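Local coordinates for glucose-1-phosphate thymidylyltransferase (Bacillus anthracis, PDB 4ECM), which catalyses the transfer of a thymidylyl group from dTTP to alpha-D-glucose 1-phosphate, releasing pyrophosphate and yielding dTDP-glucose for dTDP-L-rhamnose synthesis, at residues 108-114 with 216-222; 114-118 with 202-207; 26-32 with 72-78. One frame throughout, in Å; residues are numbered along the deposited sequence.

In the fold
From the N terminus, strand 25-30 runs into the nucleotide pocket, and contact 3 closes the first loop when the chain returns through helix 57-67 as the parallel strand 72-77. Only after that do the other two begin, in series with it. Helix 110-115 opens both: contact 2 joins its last residues and the following turn to helix 202-206, while contact 1 joins its start to the head of helix 219-228. Contact 2 is thus nested inside the loop of contact 1, and they share Leu114. That leucine and Cys117 pack on Ile28, tying the helices to the central sheet, while contacts 1 and 3 both touch the bound dTDP-glucose.

Contact 1. Residues 108-114 with 216-222; sequences GGIAQAL and ELEITDI. With DAU (2'deoxy-thymidine-5'-diphospho-alpha-D-glucose), chain B.
Ala111 meets Leu217 where the loop ahead of helix 219-228 passes the first turn of helix 110-115. The alanine methyl sits closely against this loop, with Ala111 CB 3.5 Å from Leu217 CB and also beside Leu217 O. On another flank of the methyl comes the tip of Ile222, whose CD1 lies 3.8 Å from Ala111 CB. Leu217 spreads its two branches: CD2 rests on Gln112 CB at 3.7 Å, while CD1 leans toward Gly108 O. Ile110 divides its own branches between protein and ligand. CG2, anti to the backbone N, packs across Ile219 with Ile110 CG2 to Ile219 CB at 4.0 Å, whereas CG1, beside the backbone N, carries Ile110 CD1 to the glucose, 3.7 Å from DAU C1.

Polar links between the segments are sparse. Leu217 N gives Gly108 O a straight but weak hydrogen bond (3.4 Å, 166°), and Glu216 CA-H points at the same oxygen. Gly109, the N-cap of helix 110-115, has a phi of 121°, which glycine adopts readily. Its N-H turns to the base and donates to DAU O41, the thymine O4, over 2.8 Å. Ile110 N donates to a water at 2.9 Å; this water's approach to the poorly ordered Glu216 OE1 is too short to trust. The Gln112 amide oxygen is held by Gln104 NE2, which also bonds Gly109 O.

Behind this pocket wall, Ile219 and Ile222 lean on Tyr198 of strand 190-198, Ile222 meets Val202 and Ile206 of helix 202-206, and Ile110 and Ala113 lie over Leu30 of strand 25-30.

Contact 2. Residues 114-118 with 202-207; sequences LGLCE and VFSYIK
The type I turn from Gly115 to Glu118, linking helix 110-115 to helix 118-121, takes the Phe203 ring of helix 202-206 against its backbone. Glu118 CA lies over the ring, 3.6 Å from the centroid of Phe203 and only 7° off its normal, a CH-pi contact. The opposite face is covered from within the helix by Val202 CG1, which a chi1 of 61° places between the backbone N and the carbonyl carbon. At the edge, in the ring plane, Leu114 O comes 3.3 Å from Phe203 CE1; the same oxygen accepts Cys117 N. In this Rossmann-like nucleotidyltransferase fold, the turn also faces the central sheet: Cys117, N-cap of the next helix, packs on Ile28, Met74 and Ile76. Next to the ring, Ile206 CD1 reaches Leu114 CG at 3.9 Å, the two side chains crossing at about a right angle, and also touches Gly115 N. Extended past the phenyl group, Glu118 holds its carboxylate parallel to the ring plane, its CG close to Phe203 CB. Its OE2 uses the syn lone pair to take a salt-bridging hydrogen bond from Lys207 NZ at 3.0 Å, at an exposed margin where the lysine is poorly ordered.

Contact 3. Residues 26-32 with 72-78; sequences KGIILAG and DIMIITG. With DAU (2'deoxy-thymidine-5'-diphospho-alpha-D-glucose), chain B.
Gly27 and Ile29 offer their N-H and C=O groups to strand 72-77, pairing it in parallel with strand 25-30. Gly27 N donates to Asp72 O at 2.9 Å, and Met74 N returns a 2.8 Å bond to Gly27 O. The ladder continues with Ile29 N to Met74 O at 2.9 Å and Ile76 N to Ile29 O at 3.1 Å. The alternate residues Lys26, Ile28 and Leu30 make their backbone bonds to strand 125-130 on the other side, so the central strand has partners on both edges. Helix 57-67 lies on the connection, making a beta-alpha-beta crossover, and Ile29 faces it, with Ile29 CD1 3.7 Å from Ile75 CD1. On the other face Leu30 CD2 lies beside Ile76 CG1.

Toward the ligand, Ala31 N donates to Ile76 O at 2.7 Å. Thr77 OG1, placed anti to its own backbone N (chi1 -164°), donates to Ala31 O at 2.9 Å from 53° above the carbonyl plane. Gly32 N, close to Ile76 O but badly angled for it, turns to the ligand and donates to DAU O21 at 2.9 Å. The thymine O2 is therefore read by a main-chain amide, which the bonds at Ala31 would help position, consistent with pyrimidine recognition by the backbone.

Contact 1. Residues 108-114 with 216-222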
loop_
_atom_site.group_PDB
_atom_site.type_symbol
_atom_site.label_atom_id
_atom_site.label_comp_id
_atom_site.label_asym_id
_atom_site.label_seq_id
_atom_site.Cartn_x
_atom_site.Cartn_y
_atom_site.Cartn_z
ATOM N N GLY A 108 17.367 0.099 15.059
ATOM C CA GLY A 108 18.238 0.139 16.228
ATOM C C GLY A 108 19.228 -0.999 16.358
ATOM O O GLY A 108 19.905 -1.118 17.376
ATOM N N GLY A 109 19.323 -1.845 15.341
ATOM C CA GLY A 109 20.320 -2.904 15.351
ATOM C C GLY A 109 19.812 -4.324 15.247
ATOM O O GLY A 109 18.676 -4.642 15.618
ATOM N N ILE A 110 20.695 -5.175 14.739
ATOM C CA ILE A 110 20.430 -6.584 14.579
ATOM C C ILE A 110 20.041 -7.231 15.912
ATOM O O ILE A 110 19.083 -7.994 15.962
ATOM C CB ILE A 110 21.665 -7.295 14.006
ATOM C CG1 ILE A 110 21.868 -6.884 12.542
ATOM C CG2 ILE A 110 21.516 -8.834 14.104
ATOM C CD1 ILE A 110 23.227 -7.230 12.016
ATOM N N ALA A 111 20.784 -6.904 16.969
ATOM C CA ALA A 111 20.581 -7.464 18.286
ATOM C C ALA A 111 19.228 -7.027 18.846
ATOM O O ALA A 111 18.535 -7.812 19.474
ATOM C CB ALA A 111 21.732 -7.059 19.219
ATOM N N GLN A 112 18.853 -5.785 18.575
ATOM C CA GLN A 112 17.553 -5.249 18.987
ATOM C C GLN A 112 16.401 -6.015 18.282
ATOM O O GLN A 112 15.393 -6.378 18.895
ATOM C CB GLN A 112 17.471 -3.771 18.593
ATOM C CG GLN A 112 16.212 -3.059 19.096
ATOM C CD GLN A 112 16.101 -1.627 18.568
ATOM O OE1 GLN A 112 15.989 -1.399 17.360
ATOM N NE2 GLN A 112 16.077 -0.662 19.486
ATOM N N ALA A 113 16.560 -6.222 16.975
ATOM C CA ALA A 113 15.571 -6.941 16.180
ATOM C C ALA A 113 15.406 -8.357 16.727
ATOM O O ALA A 113 14.297 -8.843 16.925
ATOM C CB ALA A 113 15.988 -6.966 14.704
ATOM N N LEU A 114 16.518 -9.005 17.026
ATOM C CA LEU A 114 16.468 -10.372 17.552
ATOM C C LEU A 114 15.744 -10.414 18.888
ATOM O O LEU A 114 15.035 -11.377 19.176
ATOM C CB LEU A 114 17.876 -10.942 17.694
ATOM C CG LEU A 114 18.005 -12.339 18.290
ATOM C CD1 LEU A 114 17.279 -13.355 17.451
ATOM C CD2 LEU A 114 19.483 -12.706 18.404
ATOM N N GLU A 216 23.901 1.337 17.875
ATOM C CA GLU A 216 23.281 0.021 17.696
ATOM C C GLU A 216 23.717 -1.030 18.722
ATOM O O GLU A 216 24.817 -0.976 19.301
ATOM C CB GLU A 216 23.546 -0.529 16.278
ATOM C CG GLU A 216 23.005 0.343 15.118
ATOM C CD GLU A 216 23.220 -0.292 13.734
ATOM O OE1 GLU A 216 23.513 -1.510 13.674
ATOM O OE2 GLU A 216 23.088 0.424 12.710
ATOM N N LEU A 217 22.812 -1.979 18.942
ATOM C CA LEU A 217 23.052 -3.132 19.798
ATOM C C LEU A 217 23.761 -4.084 18.856
ATOM O O LEU A 217 23.167 -4.481 17.826
ATOM C CB LEU A 217 21.711 -3.704 20.308
ATOM C CG LEU A 217 20.964 -2.923 21.418
ATOM C CD1 LEU A 217 20.884 -1.415 21.154
ATOM C CD2 LEU A 217 19.568 -3.512 21.664
ATOM N N GLU A 218 25.016 -4.440 19.161
ATOM C CA GLU A 218 25.834 -5.253 18.218
ATOM C C GLU A 218 25.778 -6.774 18.376
ATOM O O GLU A 218 26.004 -7.304 19.459
ATOM C CB GLU A 218 27.293 -4.812 18.271
ATOM C CG GLU A 218 27.555 -3.348 17.904
ATOM C CD GLU A 218 27.376 -3.034 16.427
ATOM O OE1 GLU A 218 27.079 -3.955 15.629
ATOM O OE2 GLU A 218 27.545 -1.852 16.056
ATOM N N ILE A 219 25.522 -7.477 17.271
ATOM C CA ILE A 219 25.474 -8.939 17.288
ATOM C C ILE A 219 26.853 -9.504 17.667
ATOM O O ILE A 219 26.944 -10.566 18.302
ATOM C CB ILE A 219 24.979 -9.553 15.934
ATOM C CG1 ILE A 219 24.460 -10.974 16.145
ATOM C CG2 ILE A 219 26.066 -9.549 14.896
ATOM C CD1 ILE A 219 23.200 -11.055 17.053
ATOM N N THR A 220 27.919 -8.796 17.299
ATOM C CA THR A 220 29.278 -9.233 17.661
ATOM C C THR A 220 29.438 -9.322 19.206
ATOM O O THR A 220 30.075 -10.251 19.718
ATOM C CB THR A 220 30.349 -8.339 17.019
ATOM O OG1 THR A 220 30.383 -8.590 15.605
ATOM C CG2 THR A 220 31.730 -8.621 17.616
ATOM N N ASP A 221 28.832 -8.390 19.939
ATOM C CA ASP A 221 28.890 -8.434 21.417
ATOM C C ASP A 221 28.262 -9.718 21.960
ATOM O O ASP A 221 28.775 -10.324 22.914
ATOM C CB ASP A 221 28.203 -7.216 22.023
ATOM C CG ASP A 221 28.886 -5.919 21.644
ATOM O OD1 ASP A 221 30.099 -5.947 21.310
ATOM O OD2 ASP A 221 28.217 -4.867 21.684
ATOM N N ILE A 222 27.159 -10.130 21.350
ATOM C CA ILE A 222 26.482 -11.362 21.728
ATOM C C ILE A 222 27.379 -12.562 21.443
ATOM O O ILE A 222 27.532 -13.459 22.281
ATOM C CB ILE A 222 25.169 -11.532 20.952
ATOM C CG1 ILE A 222 24.132 -10.529 21.441
ATOM C CG2 ILE A 222 24.626 -12.962 21.090
ATOM C CD1 ILE A 222 22.879 -10.480 20.545
HETATM O O6 DAU B . 26.574 -9.396 6.411
HETATM C C6 DAU B . 27.348 -9.911 7.496
HETATM C C5 DAU B . 27.572 -8.816 8.529
HETATM O O5 DAU B . 26.291 -8.330 8.919
HETATM C C4 DAU B . 28.352 -9.332 9.744
HETATM O O4 DAU B . 29.663 -9.737 9.369
HETATM C C3 DAU B . 28.465 -8.282 10.846
HETATM O O3 DAU B . 29.099 -8.883 11.996
HETATM C C2 DAU B . 27.054 -7.788 11.186
HETATM O O2 DAU B . 27.100 -6.716 12.146
HETATM C C1 DAU B . 26.318 -7.321 9.936
HETATM O O1 DAU B . 26.951 -6.148 9.438
HETATM P P2 DAU B . 26.146 -5.111 8.497
HETATM O O3P DAU B . 26.012 -5.654 7.095
HETATM O O4P DAU B . 26.745 -3.755 8.744
HETATM O OPP DAU B . 24.660 -5.161 9.134
HETATM P P DAU B . 23.441 -4.303 8.531
HETATM O O1P DAU B . 23.622 -4.166 7.039
HETATM O O2P DAU B . 23.260 -3.101 9.385
HETATM O "O5'" DAU B . 22.183 -5.288 8.753
HETATM C "C5'" DAU B . 22.076 -6.459 7.969
HETATM C "C4'" DAU B . 20.679 -7.080 7.960
HETATM O "O4'" DAU B . 20.041 -7.104 9.235
HETATM C "C3'" DAU B . 19.737 -6.410 6.984
HETATM O "O3'" DAU B . 19.247 -7.460 6.144
HETATM C "C2'" DAU B . 18.623 -5.824 7.817
HETATM C "C1'" DAU B . 18.755 -6.523 9.162
HETATM N N11 DAU B . 18.710 -5.654 10.350
HETATM C C61 DAU B . 19.670 -4.615 10.456
HETATM C C51 DAU B . 19.488 -3.574 11.344
HETATM C C5A DAU B . 20.573 -2.533 11.525
HETATM C C21 DAU B . 17.476 -5.487 11.007
HETATM O O21 DAU B . 16.538 -6.432 10.845
HETATM N N31 DAU B . 17.264 -4.480 11.889
HETATM C C41 DAU B . 18.203 -3.517 12.085
HETATM O O41 DAU B . 17.968 -2.508 12.954
HETATM O O HOH W 1 23.250 -3.910 14.006
#

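Contact 2. Residues 114-118 with 202-207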
loop_
_atom_site.group_PDB
_atom_site.type_symbol
_atom_site.label_atom_id
_atom_site.label_comp_id
_atom_site.label_asym_id
_atom_site.label_seq_id
_atom_site.Cartn_x
_atom_site.Cartn_y
_atom_site.Cartn_z
ATOM N N LEU A 114 16.518 -9.005 17.026
ATOM C CA LEU A 114 16.468 -10.372 17.552
ATOM C C LEU A 114 15.744 -10.414 18.888
ATOM O O LEU A 114 15.035 -11.377 19.176
ATOM C CB LEU A 114 17.876 -10.942 17.694
ATOM C CG LEU A 114 18.005 -12.339 18.290
ATOM C CD1 LEU A 114 17.279 -13.355 17.451
ATOM C CD2 LEU A 114 19.483 -12.706 18.404
ATOM N N GLY A 115 15.898 -9.360 19.680
ATOM C CA GLY A 115 15.262 -9.282 21.011
ATOM C C GLY A 115 13.748 -9.395 20.979
ATOM O O GLY A 115 13.149 -9.878 21.927
ATOM N N LEU A 116 13.126 -8.948 19.883
ATOM C CA LEU A 116 11.656 -9.008 19.713
ATOM C C LEU A 116 11.130 -10.456 19.566
ATOM O O LEU A 116 9.919 -10.712 19.670
ATOM C CB LEU A 116 11.248 -8.228 18.454
ATOM C CG LEU A 116 11.729 -6.778 18.353
ATOM C CD1 LEU A 116 11.485 -6.224 16.955
ATOM C CD2 LEU A 116 11.089 -5.888 19.435
ATOM N N CYS A 117 12.040 -11.396 19.324
ATOM C CA CYS A 117 11.668 -12.790 19.106
ATOM C C CYS A 117 11.723 -13.645 20.371
ATOM O O CYS A 117 11.551 -14.850 20.304
ATOM C CB CYS A 117 12.615 -13.400 18.068
ATOM S SG CYS A 117 12.803 -12.460 16.568
ATOM N N GLU A 118 11.961 -13.033 21.522
ATOM C CA GLU A 118 12.086 -13.790 22.776
ATOM C C GLU A 118 10.917 -14.758 23.053
ATOM O O GLU A 118 11.121 -15.968 23.219
ATOM C CB GLU A 118 12.267 -12.826 23.972
ATOM C CG GLU A 118 12.421 -13.573 25.329
ATOM C CD GLU A 118 12.771 -12.654 26.510
ATOM O OE1 GLU A 118 12.948 -11.430 26.326
ATOM O OE2 GLU A 118 12.885 -13.181 27.634
ATOM N N VAL A 202 20.376 -16.366 24.685
ATOM C CA VAL A 202 20.748 -15.121 24.036
ATOM C C VAL A 202 19.864 -13.947 24.487
ATOM O O VAL A 202 20.345 -12.810 24.622
ATOM C CB VAL A 202 20.729 -15.257 22.499
ATOM C CG1 VAL A 202 19.330 -15.611 21.995
ATOM C CG2 VAL A 202 21.250 -13.973 21.821
ATOM N N PHE A 203 18.591 -14.222 24.760
ATOM C CA PHE A 203 17.649 -13.163 25.136
ATOM C C PHE A 203 17.951 -12.516 26.477
ATOM O O PHE A 203 17.822 -11.292 26.614
ATOM C CB PHE A 203 16.195 -13.661 25.069
ATOM C CG PHE A 203 15.826 -14.198 23.723
ATOM C CD1 PHE A 203 15.767 -13.352 22.624
ATOM C CD2 PHE A 203 15.573 -15.541 23.542
ATOM C CE1 PHE A 203 15.467 -13.847 21.362
ATOM C CE2 PHE A 203 15.263 -16.037 22.291
ATOM C CZ PHE A 203 15.211 -15.182 21.197
ATOM N N SER A 204 18.347 -13.320 27.457
ATOM C CA SER A 204 18.701 -12.783 28.769
ATOM C C SER A 204 19.924 -11.858 28.648
ATOM O O SER A 204 20.029 -10.861 29.361
ATOM C CB SER A 204 18.983 -13.911 29.750
ATOM O OG SER A 204 20.045 -14.703 29.257
ATOM N N TYR A 205 20.840 -12.180 27.742
ATOM C CA TYR A 205 21.990 -11.317 27.537
ATOM C C TYR A 205 21.637 -10.073 26.716
ATOM O O TYR A 205 22.192 -8.998 26.972
ATOM C CB TYR A 205 23.175 -12.032 26.884
ATOM C CG TYR A 205 24.360 -11.085 26.770
ATOM C CD1 TYR A 205 25.169 -10.815 27.879
ATOM C CD2 TYR A 205 24.640 -10.417 25.578
ATOM C CE1 TYR A 205 26.247 -9.922 27.794
ATOM C CE2 TYR A 205 25.716 -9.524 25.480
ATOM C CZ TYR A 205 26.514 -9.283 26.591
ATOM O OH TYR A 205 27.579 -8.405 26.502
ATOM N N ILE A 206 20.744 -10.196 25.728
ATOM C CA ILE A 206 20.361 -9.020 24.935
ATOM C C ILE A 206 19.846 -7.908 25.853
ATOM O O ILE A 206 19.982 -6.731 25.530
ATOM C CB ILE A 206 19.301 -9.319 23.849
ATOM C CG1 ILE A 206 19.897 -10.163 22.726
ATOM C CG2 ILE A 206 18.768 -8.010 23.227
ATOM C CD1 ILE A 206 18.922 -10.468 21.634
ATOM N N LYS A 207 19.296 -8.287 27.008
ATOM C CA LYS A 207 18.778 -7.325 27.983
ATOM C C LYS A 207 19.843 -6.423 28.634
ATOM O O LYS A 207 19.501 -5.370 29.182
ATOM C CB LYS A 207 17.956 -8.053 29.043
ATOM C CG LYS A 207 16.688 -8.636 28.453
ATOM C CD LYS A 207 15.989 -9.597 29.382
ATOM C CE LYS A 207 14.783 -10.210 28.683
ATOM N NZ LYS A 207 14.102 -11.231 29.517
#

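Contact 3. Residues 26-32 with 72-78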
loop_
_atom_site.group_PDB
_atom_site.type_symbol
_atom_site.label_atom_id
_atom_site.label_comp_id
_atom_site.label_asym_id
_atom_site.label_seq_id
_atom_site.Cartn_x
_atom_site.Cartn_y
_atom_site.Cartn_z
ATOM N N LYS A 26 13.566 -23.134 15.923
ATOM C CA LYS A 26 12.818 -22.059 15.281
ATOM C C LYS A 26 13.706 -21.318 14.297
ATOM O O LYS A 26 14.929 -21.351 14.408
ATOM C CB LYS A 26 12.328 -21.060 16.336
ATOM C CG LYS A 26 11.405 -21.634 17.449
ATOM C CD LYS A 26 10.007 -21.917 16.963
ATOM C CE LYS A 26 9.148 -22.598 18.058
ATOM N NZ LYS A 26 9.049 -21.845 19.339
ATOM N N GLY A 27 13.070 -20.617 13.361
ATOM C CA GLY A 27 13.757 -19.789 12.374
ATOM C C GLY A 27 13.421 -18.303 12.549
ATOM O O GLY A 27 12.291 -17.947 12.888
ATOM N N ILE A 28 14.409 -17.443 12.315
ATOM C CA ILE A 28 14.250 -16.000 12.418
ATOM C C ILE A 28 14.906 -15.326 11.221
ATOM O O ILE A 28 16.064 -15.585 10.928
ATOM C CB ILE A 28 14.895 -15.470 13.703
ATOM C CG1 ILE A 28 14.215 -16.105 14.938
ATOM C CG2 ILE A 28 14.802 -13.951 13.761
ATOM C CD1 ILE A 28 14.911 -15.822 16.252
ATOM N N ILE A 29 14.153 -14.501 10.495
ATOM C CA ILE A 29 14.722 -13.744 9.378
ATOM C C ILE A 29 14.600 -12.275 9.757
ATOM O O ILE A 29 13.495 -11.782 10.000
ATOM C CB ILE A 29 14.005 -13.971 8.029
ATOM C CG1 ILE A 29 13.980 -15.448 7.656
ATOM C CG2 ILE A 29 14.720 -13.172 6.906
ATOM C CD1 ILE A 29 13.205 -15.749 6.376
ATOM N N LEU A 30 15.732 -11.591 9.834
ATOM C CA LEU A 30 15.769 -10.183 10.194
ATOM C C LEU A 30 15.769 -9.402 8.899
ATOM O O LEU A 30 16.751 -9.415 8.148
ATOM C CB LEU A 30 16.998 -9.876 11.067
ATOM C CG LEU A 30 17.032 -10.656 12.388
ATOM C CD1 LEU A 30 18.203 -10.199 13.254
ATOM C CD2 LEU A 30 15.694 -10.517 13.176
ATOM N N ALA A 31 14.653 -8.731 8.628
ATOM C CA ALA A 31 14.484 -8.026 7.370
ATOM C C ALA A 31 14.176 -6.554 7.554
ATOM O O ALA A 31 13.512 -5.950 6.722
ATOM C CB ALA A 31 13.388 -8.712 6.535
ATOM N N GLY A 32 14.697 -5.967 8.629
ATOM C CA GLY A 32 14.487 -4.551 8.923
ATOM C C GLY A 32 15.537 -3.661 8.286
ATOM O O GLY A 32 16.042 -3.948 7.201
ATOM N N ASP A 72 8.719 -23.122 11.576
ATOM C CA ASP A 72 8.177 -22.071 12.449
ATOM C C ASP A 72 9.159 -20.916 12.340
ATOM O O ASP A 72 10.237 -20.948 12.929
ATOM C CB ASP A 72 8.063 -22.541 13.908
ATOM C CG ASP A 72 7.037 -23.655 14.100
ATOM O OD1 ASP A 72 5.983 -23.641 13.437
ATOM O OD2 ASP A 72 7.283 -24.546 14.935
ATOM N N ILE A 73 8.777 -19.885 11.596
ATOM C CA ILE A 73 9.682 -18.782 11.298
ATOM C C ILE A 73 9.097 -17.424 11.642
ATOM O O ILE A 73 7.953 -17.113 11.278
ATOM C CB ILE A 73 9.997 -18.764 9.790
ATOM C CG1 ILE A 73 10.591 -20.111 9.350
ATOM C CG2 ILE A 73 10.945 -17.601 9.456
ATOM C CD1 ILE A 73 10.657 -20.330 7.858
ATOM N N MET A 74 9.891 -16.611 12.333
ATOM C CA MET A 74 9.486 -15.263 12.647
ATOM C C MET A 74 10.200 -14.290 11.709
ATOM O O MET A 74 11.400 -14.415 11.456
ATOM C CB MET A 74 9.773 -14.917 14.116
ATOM C CG MET A 74 9.534 -13.437 14.439
ATOM S SD MET A 74 9.178 -13.100 16.180
ATOM C CE MET A 74 7.534 -13.807 16.272
ATOM N N ILE A 75 9.450 -13.320 11.210
ATOM C CA ILE A 75 9.954 -12.307 10.290
ATOM C C ILE A 75 9.879 -10.953 10.982
ATOM O O ILE A 75 8.804 -10.547 11.446
ATOM C CB ILE A 75 9.083 -12.243 9.035
ATOM C CG1 ILE A 75 8.997 -13.620 8.333
ATOM C CG2 ILE A 75 9.557 -11.122 8.075
ATOM C CD1 ILE A 75 10.225 -14.098 7.709
ATOM N N ILE A 76 11.010 -10.255 11.045
ATOM C CA ILE A 76 11.081 -8.921 11.632
ATOM C C ILE A 76 11.335 -7.878 10.539
ATOM O O ILE A 76 12.229 -8.045 9.714
ATOM C CB ILE A 76 12.220 -8.816 12.635
ATOM C CG1 ILE A 76 12.064 -9.853 13.757
ATOM C CG2 ILE A 76 12.312 -7.378 13.210
ATOM C CD1 ILE A 76 10.806 -9.696 14.607
ATOM N N THR A 77 10.533 -6.820 10.511
ATOM C CA THR A 77 10.759 -5.730 9.560
ATOM C C THR A 77 10.158 -4.444 10.102
ATOM O O THR A 77 9.583 -4.435 11.189
ATOM C CB THR A 77 10.211 -6.053 8.140
ATOM O OG1 THR A 77 10.776 -5.136 7.184
ATOM C CG2 THR A 77 8.685 -5.998 8.106
ATOM N N GLY A 78 10.329 -3.354 9.361
ATOM C CA GLY A 78 9.793 -2.041 9.765
ATOM C C GLY A 78 8.289 -1.938 9.559
ATOM O O GLY A 78 7.701 -2.684 8.787
HETATM O O6 DAU B . 26.574 -9.396 6.411
HETATM C C6 DAU B . 27.348 -9.911 7.496
HETATM C C5 DAU B . 27.572 -8.816 8.529
HETATM O O5 DAU B . 26.291 -8.330 8.919
HETATM C C4 DAU B . 28.352 -9.332 9.744
HETATM O O4 DAU B . 29.663 -9.737 9.369
HETATM C C3 DAU B . 28.465 -8.282 10.846
HETATM O O3 DAU B . 29.099 -8.883 11.996
HETATM C C2 DAU B . 27.054 -7.788 11.186
HETATM O O2 DAU B . 27.100 -6.716 12.146
HETATM C C1 DAU B . 26.318 -7.321 9.936
HETATM O O1 DAU B . 26.951 -6.148 9.438
HETATM P P2 DAU B . 26.146 -5.111 8.497
HETATM O O3P DAU B . 26.012 -5.654 7.095
HETATM O O4P DAU B . 26.745 -3.755 8.744
HETATM O OPP DAU B . 24.660 -5.161 9.134
HETATM P P DAU B . 23.441 -4.303 8.531
HETATM O O1P DAU B . 23.622 -4.166 7.039
HETATM O O2P DAU B . 23.260 -3.101 9.385
HETATM O "O5'" DAU B . 22.183 -5.288 8.753
HETATM C "C5'" DAU B . 22.076 -6.459 7.969
HETATM C "C4'" DAU B . 20.679 -7.080 7.960
HETATM O "O4'" DAU B . 20.041 -7.104 9.235
HETATM C "C3'" DAU B . 19.737 -6.410 6.984
HETATM O "O3'" DAU B . 19.247 -7.460 6.144
HETATM C "C2'" DAU B . 18.623 -5.824 7.817
HETATM C "C1'" DAU B . 18.755 -6.523 9.162
HETATM N N11 DAU B . 18.710 -5.654 10.350
HETATM C C61 DAU B . 19.670 -4.615 10.456
HETATM C C51 DAU B . 19.488 -3.574 11.344
HETATM C C5A DAU B . 20.573 -2.533 11.525
HETATM C C21 DAU B . 17.476 -5.487 11.007
HETATM O O21 DAU B . 16.538 -6.432 10.845
HETATM N N31 DAU B . 17.264 -4.480 11.889
HETATM C C41 DAU B . 18.203 -3.517 12.085
HETATM O O41 DAU B . 17.968 -2.508 12.954
#